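Local coordinates for E2A dna-binding protein (Human adenovirus 5, PDB 2WB0), which binds single-stranded DNA and, by forming multimers, unwinds the template without ATP during the elongation phase of adenoviral strand-displacement replication, at residues A[119-124]-A[159-164]; A[13-18]-A[77-82]; A[221-226]-A[292-297]. One frame throughout, in Å; residues are numbered along the deposited sequence.

Contact 1: A[119-124]-A[159-164]; sequences NKEHVI and SNTDAR
His122 and Asn160 hold each other through both backbone bonds of an antiparallel hydrogen-bonded pair. His122 N reaches Asn160 O at 2.6 Å, nearly straight at 164°. Asn160 N returns to His122 O at 2.7 Å. Lys120 and Ala163 form the next such pair. Here Lys120 N to Ala163 O is 2.9 Å, and the return bond from Ala163 N is weak. Between the two pairs Glu121 faces two residues, Thr161 and Asp162. This is a beta bulge, and the chain turns its corner at those two. They break strand 158-165, the middle strand of a three-stranded antiparallel sheet. Packing on the face of His122 and Ala163 is close, with His122 CB 3.7 Å from Ala163 CB. The His122 ring and the Asn160 amide lie side by side, their planes 47° apart. Ile124 CD1 touches Asn160 ND2 at 3.3 Å. His122 ND1 itself bonds to Ser187 OG. Polar contacts gather at the Asn119 and Arg164 end. Arg164 curls back, bent at chi2 (-80°), to a salt bridge with Asp162 within its own segment. Its NH2 also bonds to Gly107 O. The Asn119 amide sits over one guanidinium face, tilted from it. Asn119 ND2 crowds Arg164 NH1, another donor, so its placing is doubtful.

Contact 2: A[13-18]-A[77-82]; sequences EAARAL and AYLQSF
Leu79 of helix 64-83 points at helix 7-21 and meets three of its residues. Its CD1 methyl does most of the work. Leu79 CD1 lies 3.8 Å from Ala14 CB. Leu18 comes from one turn further along and reaches toward Leu79 tip to tip, with Leu18 CD2 3.8 Å from Leu79 CD1. Ala15 flanks the same leucine more loosely, its CB 4.4 Å from Leu79 CG. Phe82, one turn on from Leu79, supplies the second large side chain of helix 64-83. Its CG stands anti to the backbone N (chi1 170°), and this carries the ring across to helix 7-21. The ring corner touches Ala14 obliquely, with Phe82 CE2 3.6 Å from Ala14 CB. Ala14 therefore meets both Leu79 and Phe82 with a single methyl group.

The contact is wholly apolar. The two helix segments run at 140° to each other, roughly antiparallel, and their axes come no closer than 10.4 Å. Leu18, Leu79 and Phe82 reach into the gap between them, while Ala14 faces Leu79 and Phe82 and Ala15 lies to the flank. This is helix-to-helix packing inside the all-alpha domain.

Other parts of the fold close in around it. Lys10, one turn before Ala14 on helix 7-21, makes a cation-pi contact with the Phe82 ring, and its NZ bonds to Phe82 O. Leu79 packs on Trp314 of helix 300-315, so that later helix lies against the same helix 64-83.

Contact 3: A[221-226]-A[292-297]; sequences LRCECN and PNCDFK. With ZN (zinc ion), chain C.
This contact is a zinc site that ties two loops together. One loop follows strand 216-220, and the other leads into strand 297-299. Cys223 and Cys225 bind the zinc ion from the first loop, each with SG at 2.4 Å from the metal. Cys294 binds it from the second, with SG at 2.3 Å. Cys277 completes the four-cysteine site. Cys223 and Cys225 form a Cys-X-Cys pair. Cys223 and Cys294 both turn SG between their backbone N and carbonyl carbon (chi1 63° and 69°), which brings the two sulfurs in to the metal.

Weak N-H bonds support the thiolates. Glu224 N and Phe296 N both point to Cys294 SG, at 3.5 Å and 3.6 Å. Cys225 N points to Cys223 SG. Such bonds would probably spread some of the negative charge of the sulfurs. Asn226 OD1 accepts from Cys223 N in its carbonyl plane and holds the turn of the first loop.

Apolar groups pack beside the metal. The Phe296 ring lies against Cys223, whose CA sits over one face in a CH-pi contact, 4.3 Å from the ring centroid. Pro292 CB touches Cys225 SG at 3.8 Å.

Glu224 and Asp295 bring their carboxylates close, with Glu224 OE2 2.8 Å from Asp295 OD1 and the planes 76° apart. Lys65 of helix 64-83 forms salt bridges to both of these oxygens and probably offsets their like charges. A water joins Glu224 OE1 to Asp295 N.

The same helix meets Phe296, which packs on Thr66, Met70 and Arg73. Phe296 also touches Phe275 of strand 271-276, the middle strand of the sheet that 297-299 completes.

Along the chain the contacts come in the order 2, 1, 3, each closing before the next opens. They belong to three parts of the protein: contact 2 to the all-alpha domain, contacts 1 and 3 to two separate zinc-binding regions. Contacts 1 and 2 lie on opposite sides of the chain's centre, about 48 Å apart between centres. Contact 3 is nearer the middle, with its centre about 27 Å from that of contact 1 and about 25 Å from that of contact 2. None touch. Helix 64-83 links two of them, since it forms half of contact 2 and also packs on Phe296 of contact 3. The second zinc site is thus joined to the helical part.

Contact 1: A[119-124]-A[159-164]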
# COMPACT_ATOMS: atom_id res chain seq x y z
N ASN A 119 23.15 1.79 -6.85
CA ASN A 119 23.56 0.47 -6.40
C ASN A 119 24.42 0.55 -5.14
O ASN A 119 25.20 1.43 -5.03
CB ASN A 119 24.37 -0.25 -7.49
CG ASN A 119 23.48 -1.05 -8.44
OD1 ASN A 119 23.02 -0.54 -9.47
ND2 ASN A 119 23.22 -2.33 -8.08
N LYS A 120 24.26 -0.39 -4.21
CA LYS A 120 24.98 -0.44 -2.92
C LYS A 120 25.28 -1.92 -2.64
O LYS A 120 24.51 -2.80 -3.00
CB LYS A 120 24.06 -0.07 -1.75
CG LYS A 120 23.88 1.38 -1.43
CD LYS A 120 24.65 1.76 -0.17
CE LYS A 120 25.02 3.24 -0.15
NZ LYS A 120 23.87 4.06 0.38
N GLU A 121 26.37 -2.17 -1.91
CA GLU A 121 26.53 -3.48 -1.31
C GLU A 121 25.88 -3.50 0.10
O GLU A 121 26.01 -2.54 0.87
CB GLU A 121 27.99 -3.88 -1.29
CG GLU A 121 28.37 -4.82 -0.16
CD GLU A 121 29.59 -5.66 -0.48
OE1 GLU A 121 30.38 -5.28 -1.41
OE2 GLU A 121 29.71 -6.74 0.16
N HIS A 122 25.12 -4.54 0.41
CA HIS A 122 24.45 -4.60 1.70
C HIS A 122 24.81 -5.92 2.38
O HIS A 122 24.41 -6.97 1.91
CB HIS A 122 22.95 -4.54 1.49
CG HIS A 122 22.17 -4.52 2.76
ND1 HIS A 122 20.92 -5.09 2.86
CD2 HIS A 122 22.47 -4.04 3.99
CE1 HIS A 122 20.44 -4.89 4.08
NE2 HIS A 122 21.36 -4.28 4.80
N VAL A 123 25.59 -5.86 3.47
CA VAL A 123 26.02 -7.09 4.19
C VAL A 123 25.12 -7.31 5.40
O VAL A 123 25.02 -6.43 6.25
CB VAL A 123 27.53 -7.10 4.57
CG1 VAL A 123 28.43 -6.90 3.34
CG2 VAL A 123 27.84 -6.05 5.59
N ILE A 124 24.44 -8.46 5.43
CA ILE A 124 23.49 -8.80 6.52
C ILE A 124 24.06 -9.97 7.36
O ILE A 124 24.93 -10.71 6.88
CB ILE A 124 22.07 -9.20 5.97
CG1 ILE A 124 21.51 -8.14 5.01
CG2 ILE A 124 21.07 -9.43 7.15
CD1 ILE A 124 20.17 -8.50 4.33
N SER A 159 25.99 -11.46 1.79
CA SER A 159 26.43 -10.31 0.97
C SER A 159 25.43 -10.00 -0.14
O SER A 159 25.32 -10.74 -1.12
CB SER A 159 27.82 -10.54 0.36
OG SER A 159 28.86 -10.46 1.33
N ASN A 160 24.68 -8.91 0.01
CA ASN A 160 23.78 -8.52 -1.07
C ASN A 160 24.49 -7.45 -1.88
O ASN A 160 24.47 -6.27 -1.47
CB ASN A 160 22.45 -7.95 -0.52
CG ASN A 160 21.53 -9.01 0.06
OD1 ASN A 160 21.50 -10.14 -0.38
ND2 ASN A 160 20.74 -8.61 1.04
N THR A 161 25.07 -7.81 -3.02
CA THR A 161 25.82 -6.84 -3.84
C THR A 161 24.94 -6.10 -4.86
O THR A 161 25.41 -5.31 -5.68
CB THR A 161 26.99 -7.51 -4.61
OG1 THR A 161 26.44 -8.48 -5.52
CG2 THR A 161 27.95 -8.17 -3.64
N ASP A 162 23.65 -6.37 -4.80
CA ASP A 162 22.72 -5.77 -5.73
C ASP A 162 21.64 -4.93 -5.01
O ASP A 162 20.51 -4.83 -5.51
CB ASP A 162 22.09 -6.90 -6.55
CG ASP A 162 21.22 -6.39 -7.67
OD1 ASP A 162 21.58 -5.34 -8.31
OD2 ASP A 162 20.16 -7.03 -7.91
N ALA A 163 21.97 -4.34 -3.85
CA ALA A 163 21.03 -3.45 -3.15
C ALA A 163 20.90 -2.09 -3.84
O ALA A 163 21.72 -1.72 -4.70
CB ALA A 163 21.45 -3.28 -1.68
N ARG A 164 19.80 -1.37 -3.54
CA ARG A 164 19.48 -0.11 -4.21
C ARG A 164 18.99 0.79 -3.12
O ARG A 164 18.14 0.37 -2.32
CB ARG A 164 18.29 -0.30 -5.20
CG ARG A 164 18.60 -1.40 -6.19
CD ARG A 164 19.52 -0.79 -7.31
NE ARG A 164 19.32 -1.57 -8.54
CZ ARG A 164 19.87 -2.75 -8.68
NH1 ARG A 164 20.61 -3.15 -7.68
NH2 ARG A 164 19.72 -3.51 -9.77

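Contact 2: A[13-18]-A[77-82]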
# COMPACT_ATOMS: atom_id res chain seq x y z
N GLU A 13 -28.22 7.91 3.72
CA GLU A 13 -29.26 7.01 3.25
C GLU A 13 -28.67 5.77 2.54
O GLU A 13 -29.05 4.60 2.86
CB GLU A 13 -30.17 7.78 2.28
CG GLU A 13 -31.40 6.98 1.82
CD GLU A 13 -32.19 7.74 0.71
OE1 GLU A 13 -31.56 8.46 -0.12
OE2 GLU A 13 -33.43 7.65 0.69
N ALA A 14 -27.77 6.03 1.63
CA ALA A 14 -27.09 4.98 0.82
C ALA A 14 -26.34 4.03 1.77
O ALA A 14 -26.46 2.77 1.66
CB ALA A 14 -26.16 5.63 -0.13
N ALA A 15 -25.69 4.61 2.78
CA ALA A 15 -24.84 3.84 3.68
C ALA A 15 -25.73 2.99 4.55
O ALA A 15 -25.47 1.80 4.76
CB ALA A 15 -23.90 4.80 4.55
N ARG A 16 -26.84 3.55 5.00
CA ARG A 16 -27.74 2.75 5.80
C ARG A 16 -28.39 1.62 4.98
O ARG A 16 -28.56 0.51 5.48
CB ARG A 16 -28.80 3.64 6.50
CG ARG A 16 -29.77 2.84 7.37
CD ARG A 16 -29.02 1.92 8.37
NE ARG A 16 -29.00 2.50 9.69
CZ ARG A 16 -29.95 2.32 10.60
NH1 ARG A 16 -31.01 1.56 10.34
NH2 ARG A 16 -29.83 2.90 11.78
N ALA A 17 -28.71 1.89 3.73
CA ALA A 17 -29.28 0.85 2.83
C ALA A 17 -28.33 -0.37 2.75
O ALA A 17 -28.72 -1.53 2.96
CB ALA A 17 -29.45 1.44 1.45
N LEU A 18 -27.05 -0.08 2.48
CA LEU A 18 -26.00 -1.08 2.53
C LEU A 18 -25.89 -1.79 3.84
O LEU A 18 -25.83 -3.01 3.90
CB LEU A 18 -24.66 -0.39 2.11
CG LEU A 18 -24.06 -0.45 0.73
CD1 LEU A 18 -24.79 -1.09 -0.50
CD2 LEU A 18 -23.32 0.86 0.33
N ALA A 77 -14.93 5.74 -0.13
CA ALA A 77 -14.69 6.70 -1.16
C ALA A 77 -15.84 6.76 -2.18
O ALA A 77 -16.14 7.84 -2.74
CB ALA A 77 -13.36 6.38 -1.86
N TYR A 78 -16.41 5.59 -2.48
CA TYR A 78 -17.51 5.55 -3.49
C TYR A 78 -18.77 6.19 -2.92
O TYR A 78 -19.46 6.95 -3.62
CB TYR A 78 -17.75 4.11 -3.98
CG TYR A 78 -16.77 3.78 -5.08
CD1 TYR A 78 -16.83 4.45 -6.33
CD2 TYR A 78 -15.82 2.80 -4.91
CE1 TYR A 78 -15.91 4.17 -7.37
CE2 TYR A 78 -14.87 2.50 -5.96
CZ TYR A 78 -14.91 3.21 -7.16
OH TYR A 78 -14.01 2.95 -8.14
N LEU A 79 -19.03 5.95 -1.65
CA LEU A 79 -20.17 6.56 -0.97
C LEU A 79 -20.05 8.07 -0.90
O LEU A 79 -21.00 8.79 -1.25
CB LEU A 79 -20.26 6.00 0.44
CG LEU A 79 -21.28 5.07 1.05
CD1 LEU A 79 -22.52 4.61 0.19
CD2 LEU A 79 -20.59 3.93 1.72
N GLN A 80 -18.87 8.58 -0.55
CA GLN A 80 -18.61 10.01 -0.57
C GLN A 80 -18.79 10.60 -1.98
O GLN A 80 -19.48 11.64 -2.14
CB GLN A 80 -17.18 10.28 -0.05
CG GLN A 80 -17.10 10.08 1.45
CD GLN A 80 -15.69 10.44 2.01
OE1 GLN A 80 -14.81 10.88 1.26
NE2 GLN A 80 -15.49 10.24 3.31
N SER A 81 -18.18 9.97 -2.99
CA SER A 81 -18.39 10.37 -4.37
C SER A 81 -19.88 10.35 -4.77
O SER A 81 -20.35 11.33 -5.32
CB SER A 81 -17.51 9.58 -5.36
OG SER A 81 -16.09 9.65 -4.99
N PHE A 82 -20.61 9.28 -4.46
CA PHE A 82 -22.04 9.15 -4.80
C PHE A 82 -22.81 10.37 -4.25
O PHE A 82 -23.56 11.08 -4.99
CB PHE A 82 -22.61 7.88 -4.21
CG PHE A 82 -24.12 7.77 -4.29
CD1 PHE A 82 -24.76 7.50 -5.51
CD2 PHE A 82 -24.89 7.77 -3.14
CE1 PHE A 82 -26.14 7.34 -5.58
CE2 PHE A 82 -26.30 7.61 -3.19
CZ PHE A 82 -26.92 7.39 -4.42

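Contact 3: A[221-226]-A[292-297]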
# COMPACT_ATOMS: atom_id res chain seq x y z
N LEU A 221 -0.86 5.27 1.24
CA LEU A 221 -0.13 6.34 1.88
C LEU A 221 -0.28 6.27 3.38
O LEU A 221 0.52 6.91 4.11
CB LEU A 221 -0.61 7.70 1.40
CG LEU A 221 -0.25 8.06 -0.02
CD1 LEU A 221 -0.64 9.52 -0.14
CD2 LEU A 221 1.22 7.90 -0.30
N ARG A 222 -1.24 5.44 3.85
CA ARG A 222 -1.50 5.39 5.30
C ARG A 222 -1.65 4.00 5.80
O ARG A 222 -2.35 3.17 5.19
CB ARG A 222 -2.81 6.13 5.64
CG ARG A 222 -2.86 7.53 4.98
CD ARG A 222 -4.04 8.39 5.48
NE ARG A 222 -5.39 7.86 5.29
CZ ARG A 222 -6.34 8.42 4.55
NH1 ARG A 222 -6.09 9.48 3.73
NH2 ARG A 222 -7.56 7.84 4.55
N CYS A 223 -0.99 3.71 6.90
CA CYS A 223 -1.21 2.47 7.61
C CYS A 223 -2.10 2.90 8.83
O CYS A 223 -2.73 3.93 8.77
CB CYS A 223 0.08 1.79 8.01
SG CYS A 223 1.08 2.79 9.17
N GLU A 224 -2.17 2.11 9.90
CA GLU A 224 -2.96 2.51 11.07
C GLU A 224 -2.33 3.68 11.76
O GLU A 224 -3.04 4.57 12.27
CB GLU A 224 -2.99 1.35 12.07
CG GLU A 224 -3.68 0.15 11.46
CD GLU A 224 -3.80 -1.08 12.43
OE1 GLU A 224 -3.86 -0.87 13.69
OE2 GLU A 224 -3.82 -2.24 11.89
N CYS A 225 -0.98 3.72 11.74
CA CYS A 225 -0.26 4.74 12.48
C CYS A 225 -0.55 6.17 12.04
O CYS A 225 -0.55 7.06 12.89
CB CYS A 225 1.28 4.50 12.44
SG CYS A 225 1.75 2.78 12.91
N ASN A 226 -0.70 6.42 10.73
CA ASN A 226 -1.07 7.75 10.27
C ASN A 226 -2.40 7.76 9.55
O ASN A 226 -2.56 8.50 8.58
CB ASN A 226 0.03 8.35 9.35
CG ASN A 226 0.37 7.43 8.16
OD1 ASN A 226 -0.04 6.28 8.10
ND2 ASN A 226 1.17 7.95 7.27
N PRO A 292 5.07 4.37 17.12
CA PRO A 292 3.95 3.45 16.79
C PRO A 292 4.37 2.42 15.74
O PRO A 292 5.30 2.68 14.95
CB PRO A 292 2.93 4.40 16.18
CG PRO A 292 3.83 5.48 15.44
CD PRO A 292 4.98 5.66 16.39
N ASN A 293 3.72 1.25 15.73
CA ASN A 293 3.85 0.29 14.63
C ASN A 293 2.55 -0.49 14.58
O ASN A 293 1.84 -0.54 15.57
CB ASN A 293 5.03 -0.66 14.77
CG ASN A 293 4.86 -1.65 15.91
OD1 ASN A 293 5.24 -1.37 17.04
ND2 ASN A 293 4.30 -2.80 15.61
N CYS A 294 2.17 -0.99 13.40
CA CYS A 294 0.89 -1.65 13.34
C CYS A 294 1.05 -2.91 12.48
O CYS A 294 2.10 -3.07 11.87
CB CYS A 294 -0.13 -0.71 12.83
SG CYS A 294 0.13 -0.30 11.05
N ASP A 295 0.00 -3.72 12.37
CA ASP A 295 0.10 -4.98 11.63
C ASP A 295 -0.45 -4.83 10.16
O ASP A 295 -0.75 -5.83 9.49
CB ASP A 295 -0.68 -6.07 12.40
CG ASP A 295 -2.20 -5.73 12.60
OD1 ASP A 295 -2.77 -4.81 11.90
OD2 ASP A 295 -2.89 -6.41 13.44
N PHE A 296 -0.57 -3.59 9.66
CA PHE A 296 -1.03 -3.41 8.28
C PHE A 296 -0.21 -4.29 7.31
O PHE A 296 1.05 -4.26 7.34
CB PHE A 296 -0.89 -1.92 7.96
CG PHE A 296 -1.41 -1.49 6.58
CD1 PHE A 296 -2.69 -0.96 6.43
CD2 PHE A 296 -0.56 -1.54 5.47
CE1 PHE A 296 -3.16 -0.55 5.13
CE2 PHE A 296 -1.00 -1.09 4.12
CZ PHE A 296 -2.28 -0.62 3.95
N LYS A 297 -0.84 -5.03 6.40
CA LYS A 297 -0.05 -5.87 5.45
C LYS A 297 -0.93 -6.26 4.27
O LYS A 297 -1.97 -6.94 4.42
CB LYS A 297 0.56 -7.13 6.07
CG LYS A 297 1.53 -7.95 5.16
CD LYS A 297 1.75 -9.38 5.72
CE LYS A 297 3.11 -10.00 5.31
NZ LYS A 297 3.14 -11.56 5.09
ZN ZN C . 1.69 1.41 11.00
O HOH W 1 -1.81 -3.09 14.56
O HOH W 2 -1.49 -0.70 16.17